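Chloramphenicol acetyltransferase (PDB 6PXA) probably transfers an acetyl group from acetyl-CoA to chloramphenicol, as a trimeric left-handed beta-helix acetyltransferase of the hexapeptide-repeat family. Local coordinates at residues K40-E44 and Q45-Y49. Numbering follows the deposited sequence.
Sequences KTFEE and QAVRY
The Phe42 ring takes a methyl of Val47, CG2, over one face, 3.8 Å from the ring centroid in a CH-pi contact. With chi1 at -179° the ring swings beside its own carbonyl carbon, and Ala46 CB meets Phe42 CD1 obliquely at 3.6 Å; a lone methyl suits a CB that also lies 3.3 Å from Phe42 O. That oxygen accepts two backbone bonds, from Ala46 N at 3.0 Å and from Val47 N at 3.2 Å; the second spans five residues, a pi-type turn. Thr41 and Glu44 form a capping box: the short beta-hydroxyl of Thr41 can reach Glu44 N, while Glu44, its CG between backbone N and carbonyl carbon (chi1 61°) and its chain then extended, carries OE1 back to Thr41 N, 3.0 Å away. Gln45, bent at chi2 (70°), lays OE1 against Lys40 CD at 3.3 Å, a contact with the lysine's flexible methylenes. Arg48 NE bonds straight to Gln45 O, and NH1 forms a salt bridge with Glu133 of a second subunit. Helix 42-46 leads into strand 47-48, the outermost strand, within this chain, of a parallel beta-helix sheet, next to strand 84-86, with Phe42 packed on Phe85 and Ile73 and Val47 on Ile25 and Leu71.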
# COMPACT_ATOMS: atom_id res chain seq x y z
N LYS B 40 6.47 13.93 5.13
CA LYS B 40 7.72 13.99 5.89
C LYS B 40 8.93 13.91 4.96
O LYS B 40 8.81 13.58 3.78
CB LYS B 40 7.74 12.88 6.94
CG LYS B 40 6.76 13.09 8.10
CD LYS B 40 6.57 11.78 8.88
CE LYS B 40 5.60 11.92 10.04
NZ LYS B 40 6.24 12.58 11.21
N THR B 41 10.11 14.21 5.52
CA THR B 41 11.33 14.18 4.73
C THR B 41 11.68 12.76 4.31
O THR B 41 11.24 11.77 4.91
CB THR B 41 12.54 14.71 5.50
OG1 THR B 41 12.83 13.82 6.58
CG2 THR B 41 12.31 16.12 6.05
N PHE B 42 12.54 12.69 3.30
CA PHE B 42 13.05 11.42 2.79
C PHE B 42 13.60 10.54 3.92
O PHE B 42 13.28 9.35 4.02
CB PHE B 42 14.12 11.71 1.74
CG PHE B 42 14.72 10.48 1.11
CD1 PHE B 42 14.00 9.74 0.20
CD2 PHE B 42 16.02 10.10 1.41
CE1 PHE B 42 14.55 8.62 -0.39
CE2 PHE B 42 16.58 8.97 0.82
CZ PHE B 42 15.84 8.23 -0.08
N GLU B 43 14.43 11.12 4.81
CA GLU B 43 15.07 10.32 5.86
C GLU B 43 14.13 9.94 6.98
O GLU B 43 14.43 9.01 7.73
CB GLU B 43 16.28 11.05 6.46
CG GLU B 43 17.48 11.04 5.54
CD GLU B 43 18.76 11.49 6.24
OE1 GLU B 43 18.81 12.64 6.73
OE2 GLU B 43 19.69 10.68 6.32
N GLU B 44 12.99 10.61 7.14
CA GLU B 44 12.12 10.21 8.23
C GLU B 44 10.95 9.35 7.79
O GLU B 44 10.32 8.73 8.65
CB GLU B 44 11.62 11.43 9.01
CG GLU B 44 10.84 12.41 8.23
CD GLU B 44 10.75 13.75 8.92
OE1 GLU B 44 9.94 14.60 8.48
OE2 GLU B 44 11.48 13.96 9.91
N GLN B 45 10.69 9.23 6.49
CA GLN B 45 9.48 8.60 5.97
C GLN B 45 9.77 7.52 4.93
O GLN B 45 9.15 6.46 4.94
CB GLN B 45 8.59 9.71 5.35
CG GLN B 45 7.29 9.24 4.71
CD GLN B 45 6.29 8.75 5.73
OE1 GLN B 45 6.31 9.19 6.87
NE2 GLN B 45 5.42 7.84 5.32
N ALA B 46 10.72 7.77 4.03
CA ALA B 46 11.03 6.86 2.94
C ALA B 46 12.06 5.80 3.32
O ALA B 46 11.99 4.67 2.84
CB ALA B 46 11.55 7.66 1.74
N VAL B 47 13.06 6.16 4.12
CA VAL B 47 14.13 5.24 4.48
C VAL B 47 13.83 4.72 5.88
O VAL B 47 13.81 5.50 6.84
CB VAL B 47 15.51 5.91 4.41
CG1 VAL B 47 16.60 4.88 4.72
CG2 VAL B 47 15.71 6.51 3.04
N ARG B 48 13.58 3.43 6.00
CA ARG B 48 13.02 2.91 7.24
C ARG B 48 13.93 1.86 7.85
O ARG B 48 14.47 1.00 7.15
CB ARG B 48 11.61 2.32 7.03
CG ARG B 48 10.67 3.29 6.36
CD ARG B 48 9.23 2.78 6.37
NE ARG B 48 8.30 3.76 5.82
CZ ARG B 48 7.00 3.54 5.68
NH1 ARG B 48 6.50 2.37 6.07
NH2 ARG B 48 6.22 4.48 5.17
N TYR B 49 14.07 1.96 9.18
CA TYR B 49 14.79 1.02 10.02
C TYR B 49 16.29 1.08 9.79
O TYR B 49 16.98 0.08 10.00
CB TYR B 49 14.29 -0.42 9.85
CG TYR B 49 12.77 -0.53 9.95
CD1 TYR B 49 12.14 -0.46 11.19
CD2 TYR B 49 11.98 -0.69 8.81
CE1 TYR B 49 10.76 -0.57 11.31
CE2 TYR B 49 10.57 -0.82 8.93
CZ TYR B 49 9.97 -0.73 10.17
OH TYR B 49 8.58 -0.84 10.29